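Local structure of thymidylate synthase ThyX (Streptomyces cacaoi subsp. asoensis, 4P5A) at residues E150-L155 and E163-V168; R100-A105 and V171-V176; P64-S69 and N182-M187. The protein methylates UMP and dUMP, probably by the FAD-dependent reductive route of the ThyX family, in which methylenetetrahydrofolate donates the carbon. All blocks are in the same frame, centred on the assembly; numbering follows the deposited sequence.

Overall arrangement
Contacts 1 and 2 lie beside one nucleotide site of the tetramer, and contact 3 lies at a distant cofactor site. Contacts 1 and 2 are neighbours, their centres about 12 Å apart, and they touch directly: the hydroxyl OH of Y152 lies 2.8 Å from the backbone N of V102, a probable hydrogen bond. Contact 1 carries R166 to the phosphate of the bound 5-bromo-UMP, while the side chain of V102 in contact 2 stays about 7 Å from that nucleotide between nearest atoms. Contact 3 is on the opposite side of the chain's centre, about 40 Å from contact 1 and about 30 Å from contact 2 between centres, where it binds the adenine and one phosphate of an FAD.

Contact 1: E150-L155 and E163-V168; sequences EEYQRL and EIARLV. With 5BU (5-bromo-uridine-5'-monophosphate), chain G.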
loop_
_atom_site.group_PDB
_atom_site.type_symbol
_atom_site.label_atom_id
_atom_site.label_comp_id
_atom_site.label_asym_id
_atom_site.label_seq_id
_atom_site.Cartn_x
_atom_site.Cartn_y
_atom_site.Cartn_z
ATOM N N GLU B 150 -18.017 -24.257 26.459
ATOM C CA GLU B 150 -19.031 -25.330 26.598
ATOM C C GLU B 150 -20.173 -25.095 25.576
ATOM O O GLU B 150 -20.692 -26.062 24.930
ATOM C CB GLU B 150 -19.523 -25.337 28.061
ATOM C CG GLU B 150 -20.848 -26.058 28.275
ATOM C CD GLU B 150 -21.392 -25.762 29.685
ATOM O OE1 GLU B 150 -20.568 -25.429 30.585
ATOM O OE2 GLU B 150 -22.635 -25.813 29.858
ATOM N N GLU B 151 -20.531 -23.816 25.382
ATOM C CA GLU B 151 -21.559 -23.478 24.416
ATOM C C GLU B 151 -21.078 -23.645 22.970
ATOM O O GLU B 151 -21.866 -24.049 22.119
ATOM C CB GLU B 151 -22.147 -22.058 24.614
ATOM C CG GLU B 151 -22.863 -21.804 25.979
ATOM C CD GLU B 151 -24.030 -22.811 26.230
ATOM O OE1 GLU B 151 -24.644 -23.346 25.272
ATOM O OE2 GLU B 151 -24.213 -23.123 27.439
ATOM N N TYR B 152 -19.807 -23.318 22.699
ATOM C CA TYR B 152 -19.248 -23.545 21.363
ATOM C C TYR B 152 -19.351 -25.035 21.051
ATOM O O TYR B 152 -19.833 -25.421 19.982
ATOM C CB TYR B 152 -17.784 -23.113 21.371
ATOM C CG TYR B 152 -17.015 -23.391 20.133
ATOM C CD1 TYR B 152 -15.879 -24.223 20.132
ATOM C CD2 TYR B 152 -17.380 -22.745 18.929
ATOM C CE1 TYR B 152 -15.122 -24.450 18.961
ATOM C CE2 TYR B 152 -16.608 -22.967 17.730
ATOM C CZ TYR B 152 -15.489 -23.803 17.783
ATOM O OH TYR B 152 -14.761 -24.057 16.652
ATOM N N GLN B 153 -18.911 -25.866 21.992
ATOM C CA GLN B 153 -18.961 -27.323 21.697
ATOM C C GLN B 153 -20.393 -27.830 21.572
ATOM O O GLN B 153 -20.658 -28.725 20.771
ATOM C CB GLN B 153 -18.258 -28.071 22.835
ATOM C CG GLN B 153 -16.754 -27.972 22.812
ATOM C CD GLN B 153 -16.155 -28.495 21.521
ATOM O OE1 GLN B 153 -16.428 -29.599 21.144
ATOM N NE2 GLN B 153 -15.313 -27.671 20.837
ATOM N N ARG B 154 -21.294 -27.295 22.393
ATOM C CA ARG B 154 -22.717 -27.706 22.287
ATOM C C ARG B 154 -23.293 -27.374 20.926
ATOM O O ARG B 154 -24.021 -28.197 20.296
ATOM C CB ARG B 154 -23.593 -26.968 23.312
ATOM C CG ARG B 154 -24.946 -27.705 23.558
ATOM C CD ARG B 154 -25.944 -26.922 24.409
ATOM N NE ARG B 154 -25.385 -26.313 25.613
ATOM C CZ ARG B 154 -24.979 -26.932 26.734
ATOM N NH1 ARG B 154 -25.041 -28.268 26.941
ATOM N NH2 ARG B 154 -24.493 -26.179 27.690
ATOM N N LEU B 155 -22.984 -26.171 20.430
ATOM C CA LEU B 155 -23.403 -25.788 19.083
ATOM C C LEU B 155 -22.816 -26.700 18.034
ATOM O O LEU B 155 -23.580 -27.163 17.167
ATOM C CB LEU B 155 -23.087 -24.327 18.757
ATOM C CG LEU B 155 -23.945 -23.371 19.598
ATOM C CD1 LEU B 155 -23.255 -21.923 19.543
ATOM C CD2 LEU B 155 -25.494 -23.383 19.200
ATOM N N GLU B 163 -18.583 -21.533 11.450
ATOM C CA GLU B 163 -18.489 -20.035 11.322
ATOM C C GLU B 163 -19.534 -19.295 12.201
ATOM O O GLU B 163 -19.370 -18.095 12.548
ATOM C CB GLU B 163 -18.591 -19.623 9.827
ATOM C CG GLU B 163 -20.030 -19.824 9.272
ATOM C CD GLU B 163 -20.244 -19.145 7.914
ATOM O OE1 GLU B 163 -21.433 -18.898 7.566
ATOM O OE2 GLU B 163 -19.223 -18.870 7.173
ATOM N N ILE B 164 -20.610 -19.999 12.620
ATOM C CA ILE B 164 -21.588 -19.395 13.453
ATOM C C ILE B 164 -21.328 -19.829 14.885
ATOM O O ILE B 164 -21.492 -18.992 15.793
ATOM C CB ILE B 164 -23.029 -19.822 13.019
ATOM C CG1 ILE B 164 -23.434 -19.137 11.718
ATOM C CG2 ILE B 164 -24.054 -19.675 14.168
ATOM C CD1 ILE B 164 -23.699 -17.623 11.903
ATOM N N ALA B 165 -20.934 -21.067 15.124
ATOM C CA ALA B 165 -20.658 -21.483 16.514
ATOM C C ALA B 165 -19.600 -20.630 17.181
ATOM O O ALA B 165 -19.683 -20.364 18.421
ATOM C CB ALA B 165 -20.262 -22.941 16.603
ATOM N N ARG B 166 -18.588 -20.197 16.407
ATOM C CA ARG B 166 -17.518 -19.387 17.017
ATOM C C ARG B 166 -17.931 -18.035 17.469
ATOM O O ARG B 166 -17.086 -17.357 18.103
ATOM C CB ARG B 166 -16.301 -19.270 16.146
ATOM C CG ARG B 166 -16.512 -18.740 14.718
ATOM C CD ARG B 166 -16.849 -17.239 14.716
ATOM N NE ARG B 166 -16.793 -16.797 13.303
ATOM C CZ ARG B 166 -15.668 -16.425 12.629
ATOM N NH1 ARG B 166 -14.492 -16.365 13.245
ATOM N NH2 ARG B 166 -15.793 -16.173 11.340
ATOM N N LEU B 167 -19.170 -17.616 17.162
ATOM C CA LEU B 167 -19.679 -16.372 17.715
ATOM C C LEU B 167 -19.547 -16.236 19.229
ATOM O O LEU B 167 -19.461 -15.122 19.739
ATOM C CB LEU B 167 -21.111 -16.158 17.292
ATOM C CG LEU B 167 -21.325 -15.301 16.041
ATOM C CD1 LEU B 167 -20.432 -15.815 14.928
ATOM C CD2 LEU B 167 -22.845 -15.540 15.692
ATOM N N VAL B 168 -19.602 -17.365 19.960
ATOM C CA VAL B 168 -19.581 -17.288 21.419
ATOM C C VAL B 168 -18.172 -17.213 22.021
ATOM O O VAL B 168 -18.033 -17.003 23.253
ATOM C CB VAL B 168 -20.344 -18.519 22.022
ATOM C CG1 VAL B 168 -21.840 -18.404 21.559
ATOM C CG2 VAL B 168 -19.636 -19.807 21.664
HETATM P P 5BU G . -12.101 -16.496 10.548
HETATM O OP1 5BU G . -11.690 -16.872 11.915
HETATM O OP2 5BU G . -13.229 -15.566 10.423
HETATM O OP3 5BU G . -12.053 -17.573 9.563
HETATM O "O5'" 5BU G . -10.921 -15.535 10.028
HETATM C "C5'" 5BU G . -9.562 -15.903 10.308
HETATM C "C4'" 5BU G . -8.664 -14.774 9.728
HETATM O "O4'" 5BU G . -8.689 -14.901 8.215
HETATM C "C3'" 5BU G . -9.053 -13.341 9.987
HETATM O "O3'" 5BU G . -7.820 -12.500 9.891
HETATM C "C2'" 5BU G . -9.979 -13.040 8.836
HETATM O "O2'" 5BU G . -9.972 -11.671 8.616
HETATM C "C1'" 5BU G . -9.400 -13.781 7.654
HETATM N N1 5BU G . -10.568 -14.357 6.867
HETATM C C2 5BU G . -11.409 -13.473 6.198
HETATM O O2 5BU G . -11.065 -12.273 6.209
HETATM N N3 5BU G . -12.489 -13.954 5.504
HETATM C C4 5BU G . -12.799 -15.319 5.405
HETATM O O4 5BU G . -13.861 -15.646 4.867
HETATM C C5 5BU G . -11.941 -16.158 6.067
HETATM C C6 5BU G . -10.848 -15.731 6.774
HETATM BR BR 5BU G . -12.150 -18.046 5.891
#
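Y152 turns the CD2-CE2 edge of its ring to the backbone of A165 and R166, the central contact of a helical hairpin in which the short helix 162-165 folds back against the end of helix 131-157. With CG anti to the backbone N (chi1 174°), the ring extends toward the A165-R166 peptide, and CD2 lies 3.4 Å from A165 O. The carbonyl carbon of A165 and the amide N of R166 lie near the ring plane. The methyl of A165 touches two residues, its CB being 3.7 Å from Y152 CD2 and 3.8 Å from L155 CB. V168 closes the seam, with CG2 3.7 Å from the backbone N of Y152. No hydrogen bond joins the two segments, which meet by van der Waals packing.

From this buried backbone R166 leaves on a chain that turns about its CB-CG bond (chi2 71°) and then runs straight to NE, carrying its guanidinium to the nucleotide phosphate. NH2 donates to OP2 of 5-bromo-UMP at 2.8 Å, and NH1 to OP1 at 3.1 Å. A second shell limits rotation: R166 NE donates to E163 O at 3.0 Å, while Q206 of the second subunit binds NH2. Farther out, E151 bonds S140 of that subunit and is gripped side-on by R154, whose NE lies 3.1 Å from E151 OE1 in a nearly straight bond (165°).

Contact 2: R100-A105 and V171-V176; sequences REVGAA and VSTYSV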
loop_
_atom_site.group_PDB
_atom_site.type_symbol
_atom_site.label_atom_id
_atom_site.label_comp_id
_atom_site.label_asym_id
_atom_site.label_seq_id
_atom_site.Cartn_x
_atom_site.Cartn_y
_atom_site.Cartn_z
ATOM N N ARG B 100 -11.867 -24.411 10.424
ATOM C CA ARG B 100 -11.483 -25.502 11.305
ATOM C C ARG B 100 -11.985 -25.189 12.709
ATOM O O ARG B 100 -12.040 -24.014 13.093
ATOM C CB ARG B 100 -9.968 -25.621 11.346
ATOM C CG ARG B 100 -9.506 -26.950 12.100
ATOM C CD ARG B 100 -8.086 -27.438 11.717
ATOM N NE ARG B 100 -7.031 -26.719 12.458
ATOM C CZ ARG B 100 -6.432 -27.145 13.588
ATOM N NH1 ARG B 100 -6.759 -28.321 14.138
ATOM N NH2 ARG B 100 -5.490 -26.393 14.176
ATOM N N GLU B 101 -12.335 -26.250 13.469
ATOM C CA GLU B 101 -12.747 -26.054 14.865
ATOM C C GLU B 101 -11.628 -25.436 15.681
ATOM O O GLU B 101 -10.446 -25.737 15.489
ATOM C CB GLU B 101 -13.094 -27.406 15.448
ATOM C CG GLU B 101 -13.451 -27.407 16.903
ATOM C CD GLU B 101 -14.010 -28.808 17.361
ATOM O OE1 GLU B 101 -13.975 -29.057 18.606
ATOM O OE2 GLU B 101 -14.508 -29.600 16.474
ATOM N N VAL B 102 -12.011 -24.550 16.612
ATOM C CA VAL B 102 -11.039 -23.795 17.336
ATOM C C VAL B 102 -10.665 -24.634 18.564
ATOM O O VAL B 102 -11.563 -25.267 19.199
ATOM C CB VAL B 102 -11.693 -22.447 17.835
ATOM C CG1 VAL B 102 -10.690 -21.618 18.769
ATOM C CG2 VAL B 102 -12.174 -21.599 16.574
ATOM N N GLY B 103 -9.386 -24.581 18.913
ATOM C CA GLY B 103 -8.847 -25.230 20.135
ATOM C C GLY B 103 -9.223 -24.491 21.390
ATOM O O GLY B 103 -9.575 -23.278 21.374
ATOM N N ALA B 104 -9.068 -25.166 22.523
ATOM C CA ALA B 104 -9.570 -24.565 23.738
ATOM C C ALA B 104 -8.449 -23.866 24.489
ATOM O O ALA B 104 -8.257 -24.097 25.652
ATOM C CB ALA B 104 -10.247 -25.642 24.648
ATOM N N ALA B 105 -7.723 -22.966 23.819
ATOM C CA ALA B 105 -6.628 -22.257 24.500
ATOM C C ALA B 105 -6.984 -20.826 24.533
ATOM O O ALA B 105 -7.375 -20.240 23.464
ATOM C CB ALA B 105 -5.321 -22.470 23.824
ATOM N N VAL B 171 -12.462 -12.805 22.702
ATOM C CA VAL B 171 -11.329 -12.227 21.960
ATOM C C VAL B 171 -9.988 -12.652 22.530
ATOM O O VAL B 171 -8.900 -12.366 21.934
ATOM C CB VAL B 171 -11.425 -10.699 21.881
ATOM C CG1 VAL B 171 -12.682 -10.206 21.063
ATOM C CG2 VAL B 171 -11.387 -10.096 23.279
ATOM N N SER B 172 -9.996 -13.374 23.661
ATOM C CA SER B 172 -8.805 -13.946 24.226
ATOM C C SER B 172 -8.406 -15.293 23.653
ATOM O O SER B 172 -7.379 -15.857 24.026
ATOM C CB SER B 172 -9.023 -14.109 25.745
ATOM O OG SER B 172 -10.114 -15.065 25.886
ATOM N N THR B 173 -9.259 -15.846 22.780
ATOM C CA THR B 173 -8.998 -17.123 22.150
ATOM C C THR B 173 -7.662 -17.031 21.337
ATOM O O THR B 173 -7.481 -16.062 20.637
ATOM C CB THR B 173 -10.132 -17.422 21.106
ATOM O OG1 THR B 173 -11.378 -17.486 21.835
ATOM C CG2 THR B 173 -9.898 -18.817 20.496
ATOM N N TYR B 174 -6.785 -18.013 21.456
ATOM C CA TYR B 174 -5.505 -17.968 20.707
ATOM C C TYR B 174 -5.758 -18.234 19.220
ATOM O O TYR B 174 -6.636 -19.091 18.858
ATOM C CB TYR B 174 -4.556 -19.031 21.238
ATOM C CG TYR B 174 -3.723 -18.510 22.373
ATOM C CD1 TYR B 174 -2.530 -17.854 22.154
ATOM C CD2 TYR B 174 -4.167 -18.673 23.710
ATOM C CE1 TYR B 174 -1.756 -17.376 23.254
ATOM C CE2 TYR B 174 -3.402 -18.262 24.783
ATOM C CZ TYR B 174 -2.181 -17.634 24.542
ATOM O OH TYR B 174 -1.370 -17.221 25.559
ATOM N N SER B 175 -5.003 -17.491 18.388
ATOM C CA SER B 175 -4.953 -17.758 16.992
ATOM C C SER B 175 -3.464 -17.862 16.584
ATOM O O SER B 175 -2.576 -17.661 17.407
ATOM C CB SER B 175 -5.717 -16.601 16.280
ATOM O OG SER B 175 -5.982 -17.015 14.907
ATOM N N VAL B 176 -3.216 -18.284 15.343
ATOM C CA VAL B 176 -1.889 -18.520 14.889
ATOM C C VAL B 176 -1.835 -18.004 13.468
ATOM O O VAL B 176 -2.821 -18.192 12.735
ATOM C CB VAL B 176 -1.487 -20.004 14.975
ATOM C CG1 VAL B 176 -2.320 -20.909 14.139
ATOM C CG2 VAL B 176 -0.047 -20.185 14.659
HETATM O O HOH W 1 -7.139 -21.453 20.054
#
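Y174 lays the base of its side chain and one ring edge against A105. Turned back alongside its own amide N (chi1 -89°), the side chain runs past the carbonyl group of A105: CB lies 3.8 Å from A105 O, and CG only a little farther from the same oxygen. At the next atom the contact broadens. CD2 approaches A105 O to 3.6 Å, with the carbonyl carbon of A105 near the ring plane, so the carbonyl faces the ring's edge. The same CD2 carbon is 4.0 Å from the methyl CB of A105. Beyond the ring, the hydroxyl OH is hydrogen-bonded to the backbone O of D11.

The backbone of the same residue also binds: Y174 N donates to A105 O at 3.1 Å in an almost straight bond (173°). This bond ties the first residue of strand 174-181, a member of the chain's four-stranded antiparallel sheet, to the start of strand 105-107, which itself pairs in parallel with strand 7-9. An inverse gamma turn centred on A104 leads the chain into A105, and S172 adds a backbone bond to Y107. A water bridges the two segments, donating to Y174 O at 2.7 Å and weakly to G103 O.

On the nucleotide side, V102 and T173 meet tip to tip. Their methyls CG1 of V102 and CG2 of T173 are 3.4 Å apart, tighter than ordinary van der Waals contact. T173 CG2 lies anti to the backbone N, and OG1, on the other branch, is hydrogen-bonded to the backbone O of P170, while V102 also packs on A97 and L169.

Contact 3: P64-S69 and N182-M187; sequences PFEHNS and NARALM. With FAD (flavin-adenine dinucleotide), chain L.
E66 and R184 meet because both chains are stretched out: E66 is extended beyond CG (chi2 177°), and R184 leaves its helix with CG anti to the backbone N (chi1 -164°) and stays straight as far as NE. The two cross obliquely, and NH2 of R184 donates to OE2 of E66 at 2.8 Å, forming a salt bridge. The oxygen lies in the guanidinium plane and is approached nearly along its own C-O bond. OE1 is taken by S91 of the third subunit, and OE2 has a second partner in R88 of the fourth.

The bridge leaves R184 aimed at one phosphate of the FAD diphosphate, which it binds through O1P and O2P. NH1 donates to O2P at 2.8 Å and NH2 to O1P at 3.1 Å, while the ribose oxygen O3B lies over one face of the guanidinium, 3.2 Å above its plane and displaced toward the rim. The C-terminal carboxylate of P239 adds a second charge at NH1. N182 works from both ends of its amide: ND2 binds the adenine N1A at 2.9 Å, virtually straight (178°), and OD1 N-caps the helix by accepting from A185 N at 2.9 Å. The cap thus holds the amide that reads the adenine edge. This is one wall of a ThyX cofactor site, formed by three subunits.

Beneath the polar layer, F65 and M187 cross at about a right angle, F65 CG 3.8 Å from M187 CE. F65 is also bordered by V26 of helix 23-30 and by I53, L56 and M57 of helix 48-58, whereas W220 of helix 207-223 packs on A183 and M187. S69 opens strand 69-77, antiparallel to strand 174-181, which runs directly into the capped helix 183-193.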
loop_
_atom_site.group_PDB
_atom_site.type_symbol
_atom_site.label_atom_id
_atom_site.label_comp_id
_atom_site.label_asym_id
_atom_site.label_seq_id
_atom_site.Cartn_x
_atom_site.Cartn_y
_atom_site.Cartn_z
ATOM N N PRO B 64 15.765 1.701 0.662
ATOM C CA PRO B 64 16.710 0.641 0.688
ATOM C C PRO B 64 16.489 -0.427 1.729
ATOM O O PRO B 64 16.898 -1.568 1.501
ATOM C CB PRO B 64 18.088 1.333 0.958
ATOM C CG PRO B 64 17.885 2.729 0.346
ATOM C CD PRO B 64 16.439 3.029 0.790
ATOM N N PHE B 65 15.834 -0.111 2.851
ATOM C CA PHE B 65 15.582 -1.128 3.834
ATOM C C PHE B 65 14.424 -2.070 3.495
ATOM O O PHE B 65 14.059 -2.979 4.259
ATOM C CB PHE B 65 15.270 -0.431 5.161
ATOM C CG PHE B 65 16.482 0.380 5.703
ATOM C CD1 PHE B 65 17.502 -0.271 6.435
ATOM C CD2 PHE B 65 16.588 1.732 5.478
ATOM C CE1 PHE B 65 18.595 0.428 6.900
ATOM C CE2 PHE B 65 17.780 2.445 5.922
ATOM C CZ PHE B 65 18.727 1.763 6.700
ATOM N N GLU B 66 13.798 -1.894 2.342
ATOM C CA GLU B 66 12.666 -2.785 1.952
ATOM C C GLU B 66 13.122 -3.997 1.166
ATOM O O GLU B 66 12.245 -4.872 0.883
ATOM C CB GLU B 66 11.663 -2.001 1.051
ATOM C CG GLU B 66 11.019 -0.862 1.813
ATOM C CD GLU B 66 10.052 -0.016 0.906
ATOM O OE1 GLU B 66 9.736 -0.462 -0.231
ATOM O OE2 GLU B 66 9.644 1.053 1.362
ATOM N N HIS B 67 14.398 -4.047 0.767
ATOM C CA HIS B 67 14.791 -5.117 -0.177
ATOM C C HIS B 67 15.216 -6.356 0.606
ATOM O O HIS B 67 16.364 -6.804 0.547
ATOM C CB HIS B 67 15.890 -4.603 -1.145
ATOM C CG HIS B 67 15.344 -3.495 -1.980
ATOM N ND1 HIS B 67 14.811 -3.695 -3.241
ATOM C CD2 HIS B 67 15.189 -2.185 -1.719
ATOM C CE1 HIS B 67 14.332 -2.563 -3.724
ATOM N NE2 HIS B 67 14.558 -1.623 -2.839
ATOM N N ASN B 68 14.275 -6.928 1.377
ATOM C CA ASN B 68 14.533 -8.097 2.186
ATOM C C ASN B 68 13.247 -8.660 2.656
ATOM O O ASN B 68 12.213 -8.004 2.425
ATOM C CB ASN B 68 15.434 -7.756 3.410
ATOM C CG ASN B 68 14.965 -6.502 4.159
ATOM O OD1 ASN B 68 15.608 -5.374 4.146
ATOM N ND2 ASN B 68 13.916 -6.653 4.764
ATOM N N SER B 69 13.266 -9.744 3.404
ATOM C CA SER B 69 11.998 -10.286 3.905
ATOM C C SER B 69 12.236 -11.081 5.182
ATOM O O SER B 69 13.320 -11.731 5.328
ATOM C CB SER B 69 11.416 -11.174 2.836
ATOM O OG SER B 69 10.201 -11.729 3.254
ATOM N N ASN B 182 9.204 -6.592 5.446
ATOM C CA ASN B 182 10.594 -6.195 5.197
ATOM C C ASN B 182 11.074 -5.356 6.410
ATOM O O ASN B 182 10.267 -4.990 7.301
ATOM C CB ASN B 182 10.766 -5.475 3.864
ATOM C CG ASN B 182 9.938 -4.185 3.783
ATOM O OD1 ASN B 182 10.034 -3.337 4.687
ATOM N ND2 ASN B 182 9.078 -4.031 2.711
ATOM N N ALA B 183 12.382 -5.042 6.436
ATOM C CA ALA B 183 12.894 -4.398 7.649
ATOM C C ALA B 183 12.329 -2.977 7.837
ATOM O O ALA B 183 12.188 -2.506 8.978
ATOM C CB ALA B 183 14.449 -4.270 7.526
ATOM N N ARG B 184 11.975 -2.266 6.741
ATOM C CA ARG B 184 11.389 -0.915 6.870
ATOM C C ARG B 184 10.017 -1.047 7.544
ATOM O O ARG B 184 9.696 -0.254 8.479
ATOM C CB ARG B 184 11.313 -0.265 5.482
ATOM C CG ARG B 184 11.094 1.289 5.700
ATOM C CD ARG B 184 10.620 1.882 4.351
ATOM N NE ARG B 184 10.690 3.352 4.496
ATOM C CZ ARG B 184 10.410 4.157 3.438
ATOM N NH1 ARG B 184 10.553 5.523 3.590
ATOM N NH2 ARG B 184 10.024 3.626 2.264
ATOM N N ALA B 185 9.231 -2.007 7.117
ATOM C CA ALA B 185 7.901 -2.214 7.697
ATOM C C ALA B 185 8.055 -2.683 9.140
ATOM O O ALA B 185 7.250 -2.304 9.966
ATOM C CB ALA B 185 7.164 -3.275 6.873
ATOM N N LEU B 186 9.029 -3.523 9.440
ATOM C CA LEU B 186 9.266 -3.954 10.812
ATOM C C LEU B 186 9.657 -2.722 11.655
ATOM O O LEU B 186 9.095 -2.610 12.780
ATOM C CB LEU B 186 10.407 -5.029 10.886
ATOM C CG LEU B 186 10.642 -5.532 12.335
ATOM C CD1 LEU B 186 9.384 -6.156 12.973
ATOM C CD2 LEU B 186 11.744 -6.560 12.224
ATOM N N MET B 187 10.529 -1.853 11.162
ATOM C CA MET B 187 10.906 -0.665 11.985
ATOM C C MET B 187 9.701 0.226 12.237
ATOM O O MET B 187 9.569 0.772 13.365
ATOM C CB MET B 187 12.099 0.124 11.291
ATOM C CG MET B 187 13.407 -0.628 11.552
ATOM S SD MET B 187 14.749 0.347 10.850
ATOM C CE MET B 187 14.667 -0.024 9.037
HETATM P PA FAD L . 5.481 6.210 0.003
HETATM O O1A FAD L . 4.378 7.056 -0.105
HETATM O O2A FAD L . 5.690 5.268 -1.106
HETATM O O5B FAD L . 5.201 5.330 1.324
HETATM C C5B FAD L . 4.813 5.967 2.440
HETATM C C4B FAD L . 5.290 5.172 3.733
HETATM O O4B FAD L . 4.451 3.992 3.605
HETATM C C3B FAD L . 6.722 4.651 3.730
HETATM O O3B FAD L . 7.447 5.713 4.360
HETATM C C2B FAD L . 6.648 3.432 4.615
HETATM O O2B FAD L . 6.497 3.790 6.033
HETATM C C1B FAD L . 5.337 2.861 4.074
HETATM N N9A FAD L . 5.501 1.913 2.940
HETATM C C8A FAD L . 4.875 1.977 1.724
HETATM N N7A FAD L . 5.197 0.833 1.035
HETATM C C5A FAD L . 6.033 0.073 1.801
HETATM C C6A FAD L . 6.666 -1.138 1.577
HETATM N N6A FAD L . 6.471 -1.859 0.470
HETATM N N1A FAD L . 7.442 -1.650 2.584
HETATM C C2A FAD L . 7.575 -0.987 3.734
HETATM N N3A FAD L . 6.943 0.211 3.979
HETATM C C4A FAD L . 6.194 0.770 3.008
HETATM N N1 FAD L . 14.808 6.959 -4.763
HETATM C C2 FAD L . 15.643 6.220 -5.461
HETATM O O2 FAD L . 15.243 5.215 -6.076
HETATM N N3 FAD L . 17.016 6.514 -5.487
HETATM C C4 FAD L . 17.541 7.557 -4.770
HETATM O O4 FAD L . 18.780 7.778 -4.802
HETATM C C4X FAD L . 16.658 8.373 -4.009
HETATM N N5 FAD L . 17.139 9.419 -3.275
HETATM C C5X FAD L . 16.216 10.296 -2.687
HETATM C C6 FAD L . 16.658 11.522 -2.067
HETATM C C7 FAD L . 15.665 12.373 -1.527
HETATM C C7M FAD L . 16.225 13.677 -0.840
HETATM C C8 FAD L . 14.284 12.110 -1.579
HETATM C C8M FAD L . 13.136 12.964 -0.969
HETATM C C9 FAD L . 13.880 10.923 -2.199
HETATM C C9A FAD L . 14.826 10.036 -2.708
HETATM N N10 FAD L . 14.367 8.867 -3.389
HETATM C C10 FAD L . 15.279 8.083 -4.016
HETATM C "C1'" FAD L . 12.937 8.469 -3.398
HETATM C "C2'" FAD L . 12.662 7.741 -2.008
HETATM O "O2'" FAD L . 13.423 6.510 -1.847
HETATM C "C3'" FAD L . 11.188 7.361 -1.927
HETATM O "O3'" FAD L . 10.845 6.575 -3.066
HETATM C "C4'" FAD L . 10.265 8.612 -1.895
HETATM O "O4'" FAD L . 10.814 9.562 -1.010
HETATM C "C5'" FAD L . 8.884 8.250 -1.390
HETATM O "O5'" FAD L . 9.031 7.983 0.062
HETATM P P FAD L . 8.231 6.757 0.727
HETATM O O1P FAD L . 8.620 5.467 0.158
HETATM O O2P FAD L . 8.601 6.906 2.191
HETATM O O3P FAD L . 6.718 7.131 0.423
HETATM O O HOH W 2 9.880 -5.579 -0.120
#